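Local coordinates for protein putative N-acetylneuraminate lyase ([Ruminococcus] gnavus ATCC 29149, PDB 6RB7) that belongs to the dihydrodipicolinate synthetase family, whose members fold as TIM barrels, and is probably an enzyme of that family, at residues Thr64-Asn78 with Asn98-His112. Residues are numbered along the deposited sequence; the frame is centred on the assembly and turned at random.
Sequences TKYFVKKGVKGVYVN and NVMKVAEGKLTVIAH
The Tyr76 ring has Ile110 CG2 at its edge, near the ring plane, 3.8 Å from CD1. The His112 side chain runs beside it in the same direction, since both send CG opposite the backbone N (chi1 172° and 179°). Tyr76 OH comes 3.4 Å from His112 CD2. Ile42 of strand 41-43 also touches Tyr76 and Ile110. At the edge of the His112 ring, ND1 donates to Asn78 O at 2.9 Å, nearly in the ring plane. NE2 accepts a hydrogen bond from Ile139 N, so the ring's rotation is probably fixed. Strands 74-77 and 108-112 pair in parallel; Ile110 N to Val75 O (3.0 Å) and Val77 N to Ile110 O (2.8 Å) are nearly straight bonds. Leu107, just before strand 108-112, meets Val68 CG2 of helix 57-70 through CD1 (3.7 Å) and Val72 CG2 through CD2. Between the helices, Val102 CG2 packs on Thr64 CB at 3.7 Å. Thr64 OG1 bonds to Val60 O within its own helix, leaving its methyl for Leu107 and Ala103. Val75 CG2 meets Val99 CG1 at 4.2 Å. Strand 74-77, helix 89-103 and strand 108-112 form one beta-alpha-beta unit, with helix 57-70 beside it. Apolar packing joins the helices to each other and to the sheet, while directional polar bonds set the strand register and the His112 ring.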
loop_
_atom_site.group_PDB
_atom_site.type_symbol
_atom_site.label_atom_id
_atom_site.label_comp_id
_atom_site.label_asym_id
_atom_site.label_seq_id
_atom_site.Cartn_x
_atom_site.Cartn_y
_atom_site.Cartn_z
ATOM N N THR A 64 -10.490 22.015 -29.747
ATOM C CA THR A 64 -11.041 20.939 -30.605
ATOM C C THR A 64 -10.460 21.087 -32.018
ATOM O O THR A 64 -10.016 20.110 -32.610
ATOM C CB THR A 64 -12.567 20.956 -30.627
ATOM O OG1 THR A 64 -13.092 20.973 -29.302
ATOM C CG2 THR A 64 -13.113 19.803 -31.424
ATOM N N LYS A 65 -10.455 22.313 -32.548
ATOM C CA LYS A 65 -9.935 22.548 -33.920
ATOM C C LYS A 65 -8.445 22.212 -33.951
ATOM O O LYS A 65 -7.947 21.708 -34.996
ATOM C CB LYS A 65 -10.215 23.984 -34.326
ATOM C CG LYS A 65 -11.685 24.257 -34.521
ATOM C CD LYS A 65 -12.037 25.654 -34.970
ATOM C CE LYS A 65 -11.665 26.699 -33.936
ATOM N NZ LYS A 65 -11.992 28.082 -34.389
ATOM N N TYR A 66 -7.725 22.483 -32.863
ATOM C CA TYR A 66 -6.301 22.107 -32.729
ATOM C C TYR A 66 -6.148 20.602 -32.897
ATOM O O TYR A 66 -5.313 20.160 -33.677
ATOM C CB TYR A 66 -5.775 22.575 -31.382
ATOM C CG TYR A 66 -4.467 21.989 -30.901
ATOM C CD1 TYR A 66 -3.250 22.470 -31.329
ATOM C CD2 TYR A 66 -4.480 20.979 -29.945
ATOM C CE1 TYR A 66 -2.047 21.968 -30.836
ATOM C CE2 TYR A 66 -3.286 20.466 -29.448
ATOM C CZ TYR A 66 -2.066 20.967 -29.880
ATOM O OH TYR A 66 -0.903 20.444 -29.380
ATOM N N PHE A 67 -6.947 19.811 -32.201
ATOM C CA PHE A 67 -6.829 18.342 -32.310
ATOM C C PHE A 67 -7.217 17.855 -33.706
ATOM O O PHE A 67 -6.572 16.948 -34.241
ATOM C CB PHE A 67 -7.651 17.655 -31.229
ATOM C CG PHE A 67 -6.988 17.702 -29.873
ATOM C CD1 PHE A 67 -5.711 17.194 -29.710
ATOM C CD2 PHE A 67 -7.629 18.262 -28.784
ATOM C CE1 PHE A 67 -5.103 17.218 -28.458
ATOM C CE2 PHE A 67 -7.039 18.222 -27.514
ATOM C CZ PHE A 67 -5.748 17.763 -27.388
ATOM N N VAL A 68 -8.231 18.452 -34.333
ATOM C CA VAL A 68 -8.561 18.100 -35.741
ATOM C C VAL A 68 -7.358 18.386 -36.636
ATOM O O VAL A 68 -6.965 17.499 -37.428
ATOM C CB VAL A 68 -9.786 18.886 -36.221
ATOM C CG1 VAL A 68 -9.964 18.735 -37.715
ATOM C CG2 VAL A 68 -11.033 18.506 -35.468
ATOM N N LYS A 69 -6.751 19.559 -36.511
ATOM C CA LYS A 69 -5.615 19.909 -37.393
ATOM C C LYS A 69 -4.379 19.046 -37.111
ATOM O O LYS A 69 -3.625 18.773 -38.066
ATOM C CB LYS A 69 -5.398 21.406 -37.382
ATOM C CG LYS A 69 -6.592 22.142 -38.013
ATOM C CD LYS A 69 -7.033 21.750 -39.402
ATOM C CE LYS A 69 -8.186 22.618 -39.874
ATOM N NZ LYS A 69 -8.639 22.236 -41.234
ATOM N N LYS A 70 -4.202 18.531 -35.892
ATOM C CA LYS A 70 -3.067 17.649 -35.596
ATOM C C LYS A 70 -3.306 16.232 -36.092
ATOM O O LYS A 70 -2.325 15.477 -36.121
ATOM C CB LYS A 70 -2.755 17.664 -34.107
ATOM C CG LYS A 70 -2.241 18.991 -33.570
ATOM C CD LYS A 70 -0.903 19.379 -34.138
ATOM C CE LYS A 70 -0.407 20.659 -33.460
ATOM N NZ LYS A 70 0.816 21.240 -34.061
ATOM N N GLY A 71 -4.510 15.890 -36.500
ATOM C CA GLY A 71 -4.763 14.581 -37.129
ATOM C C GLY A 71 -4.746 13.446 -36.119
ATOM O O GLY A 71 -4.462 12.292 -36.526
ATOM N N VAL A 72 -5.114 13.712 -34.871
ATOM C CA VAL A 72 -5.279 12.599 -33.907
ATOM C C VAL A 72 -6.563 11.830 -34.226
ATOM O O VAL A 72 -7.408 12.316 -35.012
ATOM C CB VAL A 72 -5.249 13.112 -32.450
ATOM C CG1 VAL A 72 -3.896 13.746 -32.128
ATOM C CG2 VAL A 72 -6.369 14.078 -32.161
ATOM N N LYS A 73 -6.691 10.632 -33.653
ATOM C CA LYS A 73 -7.829 9.746 -33.964
ATOM C C LYS A 73 -9.092 10.310 -33.348
ATOM O O LYS A 73 -10.195 10.165 -33.944
ATOM C CB LYS A 73 -7.549 8.342 -33.487
ATOM C CG LYS A 73 -8.564 7.301 -33.895
ATOM C CD LYS A 73 -8.625 7.133 -35.422
ATOM C CE LYS A 73 -8.956 5.733 -35.860
ATOM N NZ LYS A 73 -9.448 5.724 -37.259
ATOM N N GLY A 74 -8.977 10.839 -32.147
ATOM C CA GLY A 74 -10.143 11.246 -31.379
ATOM C C GLY A 74 -9.755 12.051 -30.187
ATOM O O GLY A 74 -8.559 12.347 -30.011
ATOM N N VAL A 75 -10.733 12.368 -29.369
ATOM C CA VAL A 75 -10.505 13.073 -28.095
ATOM C C VAL A 75 -11.295 12.379 -26.982
ATOM O O VAL A 75 -12.428 11.827 -27.229
ATOM C CB VAL A 75 -10.823 14.565 -28.129
ATOM C CG1 VAL A 75 -9.794 15.321 -28.938
ATOM C CG2 VAL A 75 -12.232 14.850 -28.634
ATOM N N TYR A 76 -10.718 12.376 -25.799
ATOM C CA TYR A 76 -11.294 11.802 -24.570
ATOM C C TYR A 76 -11.670 12.991 -23.705
ATOM O O TYR A 76 -10.812 13.681 -23.178
ATOM C CB TYR A 76 -10.284 10.856 -23.913
ATOM C CG TYR A 76 -10.711 10.362 -22.558
ATOM C CD1 TYR A 76 -11.704 9.413 -22.441
ATOM C CD2 TYR A 76 -10.062 10.763 -21.419
ATOM C CE1 TYR A 76 -12.090 8.920 -21.195
ATOM C CE2 TYR A 76 -10.453 10.304 -20.162
ATOM C CZ TYR A 76 -11.477 9.402 -20.060
ATOM O OH TYR A 76 -11.837 8.953 -18.836
ATOM N N VAL A 77 -12.984 13.267 -23.636
ATOM C CA VAL A 77 -13.478 14.553 -23.103
ATOM C C VAL A 77 -13.978 14.404 -21.660
ATOM O O VAL A 77 -14.688 13.427 -21.357
ATOM C CB VAL A 77 -14.580 15.064 -24.030
ATOM C CG1 VAL A 77 -15.095 16.409 -23.545
ATOM C CG2 VAL A 77 -14.119 15.123 -25.467
ATOM N N ASN A 78 -13.664 15.377 -20.814
ATOM C CA ASN A 78 -14.149 15.454 -19.423
ATOM C C ASN A 78 -13.639 14.245 -18.628
ATOM O O ASN A 78 -14.339 13.820 -17.710
ATOM C CB ASN A 78 -15.678 15.601 -19.343
ATOM C CG ASN A 78 -16.163 16.928 -19.846
ATOM O OD1 ASN A 78 -15.505 17.951 -19.631
ATOM N ND2 ASN A 78 -17.298 16.916 -20.544
ATOM N N ASN A 98 -19.519 22.136 -27.039
ATOM C CA ASN A 98 -18.570 22.941 -27.837
ATOM C C ASN A 98 -17.587 22.055 -28.590
ATOM O O ASN A 98 -17.215 22.410 -29.700
ATOM C CB ASN A 98 -17.962 24.026 -26.981
ATOM C CG ASN A 98 -18.973 25.147 -26.766
ATOM O OD1 ASN A 98 -19.210 25.929 -27.700
ATOM N ND2 ASN A 98 -19.601 25.191 -25.591
ATOM N N VAL A 99 -17.211 20.897 -28.064
ATOM C CA VAL A 99 -16.428 19.926 -28.869
ATOM C C VAL A 99 -17.237 19.498 -30.085
ATOM O O VAL A 99 -16.738 19.508 -31.226
ATOM C CB VAL A 99 -16.007 18.713 -28.005
ATOM C CG1 VAL A 99 -15.415 17.624 -28.903
ATOM C CG2 VAL A 99 -15.039 19.172 -26.920
ATOM N N MET A 100 -18.464 19.089 -29.846
ATOM C CA MET A 100 -19.275 18.451 -30.921
ATOM C C MET A 100 -19.644 19.519 -31.955
ATOM O O MET A 100 -19.771 19.149 -33.121
ATOM C CB MET A 100 -20.514 17.787 -30.329
ATOM C CG MET A 100 -20.210 16.612 -29.393
ATOM S SD MET A 100 -19.111 15.358 -30.087
ATOM C CE MET A 100 -20.232 14.502 -31.199
ATOM N N LYS A 101 -19.729 20.785 -31.542
ATOM C CA LYS A 101 -20.090 21.923 -32.431
ATOM C C LYS A 101 -19.067 22.017 -33.552
ATOM O O LYS A 101 -19.495 22.475 -34.648
ATOM C CB LYS A 101 -20.093 23.266 -31.700
ATOM C CG LYS A 101 -21.417 23.787 -31.193
ATOM C CD LYS A 101 -21.452 25.314 -31.132
ATOM C CE LYS A 101 -22.545 25.849 -30.223
ATOM N NZ LYS A 101 -22.285 25.565 -28.786
ATOM N N VAL A 102 -17.781 21.749 -33.315
ATOM C CA VAL A 102 -16.750 22.145 -34.322
ATOM C C VAL A 102 -15.975 20.931 -34.756
ATOM O O VAL A 102 -15.108 21.103 -35.640
ATOM C CB VAL A 102 -15.781 23.247 -33.843
ATOM C CG1 VAL A 102 -16.505 24.550 -33.589
ATOM C CG2 VAL A 102 -15.062 22.837 -32.606
ATOM N N ALA A 103 -16.217 19.740 -34.225
ATOM C CA ALA A 103 -15.401 18.578 -34.604
ATOM C C ALA A 103 -15.690 18.119 -36.040
ATOM O O ALA A 103 -14.838 17.427 -36.639
ATOM C CB ALA A 103 -15.622 17.467 -33.611
ATOM N N GLU A 104 -16.875 18.401 -36.524
ATOM C CA GLU A 104 -17.269 18.145 -37.934
ATOM C C GLU A 104 -17.125 16.651 -38.247
ATOM O O GLU A 104 -16.749 16.358 -39.381
ATOM C CB GLU A 104 -16.391 18.983 -38.878
ATOM C CG GLU A 104 -16.624 20.478 -38.728
ATOM C CD GLU A 104 -15.996 21.345 -39.815
ATOM O OE1 GLU A 104 -15.382 20.801 -40.756
ATOM O OE2 GLU A 104 -16.082 22.572 -39.698
ATOM N N GLY A 105 -17.361 15.739 -37.285
ATOM C CA GLY A 105 -17.222 14.289 -37.516
ATOM C C GLY A 105 -15.775 13.841 -37.739
ATOM O O GLY A 105 -15.564 12.698 -38.151
ATOM N N LYS A 106 -14.774 14.691 -37.503
ATOM C CA LYS A 106 -13.384 14.382 -37.838
ATOM C C LYS A 106 -12.696 13.641 -36.694
ATOM O O LYS A 106 -11.542 13.244 -36.865
ATOM C CB LYS A 106 -12.677 15.679 -38.201
ATOM C CG LYS A 106 -13.162 16.225 -39.552
ATOM C CD LYS A 106 -12.520 17.520 -39.947
ATOM C CE LYS A 106 -13.279 18.274 -41.020
ATOM N NZ LYS A 106 -13.420 17.486 -42.263
ATOM N N LEU A 107 -13.341 13.538 -35.536
ATOM C CA LEU A 107 -12.732 12.942 -34.323
ATOM C C LEU A 107 -13.647 11.853 -33.805
ATOM O O LEU A 107 -14.852 12.103 -33.667
ATOM C CB LEU A 107 -12.542 13.994 -33.225
ATOM C CG LEU A 107 -11.520 15.085 -33.530
ATOM C CD1 LEU A 107 -11.695 16.225 -32.586
ATOM C CD2 LEU A 107 -10.099 14.521 -33.451
ATOM N N THR A 108 -13.060 10.749 -33.368
ATOM C CA THR A 108 -13.784 9.813 -32.493
ATOM C C THR A 108 -13.938 10.543 -31.158
ATOM O O THR A 108 -12.932 11.076 -30.655
ATOM C CB THR A 108 -13.044 8.499 -32.348
ATOM O OG1 THR A 108 -12.939 7.895 -33.647
ATOM C CG2 THR A 108 -13.720 7.545 -31.390
ATOM N N VAL A 109 -15.124 10.583 -30.587
ATOM C CA VAL A 109 -15.346 11.321 -29.329
ATOM C C VAL A 109 -15.745 10.324 -28.256
ATOM O O VAL A 109 -16.801 9.653 -28.403
ATOM C CB VAL A 109 -16.352 12.470 -29.462
ATOM C CG1 VAL A 109 -16.588 13.131 -28.114
ATOM C CG2 VAL A 109 -15.873 13.478 -30.489
ATOM N N ILE A 110 -14.933 10.237 -27.202
ATOM C CA ILE A 110 -15.257 9.437 -26.010
ATOM C C ILE A 110 -15.519 10.436 -24.893
ATOM O O ILE A 110 -14.621 11.239 -24.577
ATOM C CB ILE A 110 -14.102 8.495 -25.647
ATOM C CG1 ILE A 110 -13.704 7.565 -26.790
ATOM C CG2 ILE A 110 -14.452 7.736 -24.366
ATOM C CD1 ILE A 110 -12.452 6.760 -26.517
ATOM N N ALA A 111 -16.728 10.444 -24.352
ATOM C CA ALA A 111 -17.126 11.374 -23.271
ATOM C C ALA A 111 -17.107 10.636 -21.932
ATOM O O ALA A 111 -17.883 9.726 -21.722
ATOM C CB ALA A 111 -18.480 11.954 -23.536
ATOM N N HIS A 112 -16.152 10.985 -21.081
ATOM C CA HIS A 112 -16.111 10.498 -19.692
ATOM C C HIS A 112 -17.236 11.165 -18.923
ATOM O O HIS A 112 -17.260 12.412 -18.867
ATOM C CB HIS A 112 -14.746 10.769 -19.075
ATOM C CG HIS A 112 -14.716 10.283 -17.655
ATOM N ND1 HIS A 112 -14.747 11.155 -16.592
ATOM C CD2 HIS A 112 -14.764 9.030 -17.149
ATOM C CE1 HIS A 112 -14.733 10.430 -15.472
ATOM N NE2 HIS A 112 -14.804 9.114 -15.784
HETATM O O HOH W 1 -8.491 14.221 -36.526
HETATM O O HOH W 2 -10.717 10.200 -36.683
HETATM O O HOH W 3 -18.857 14.626 -18.812
#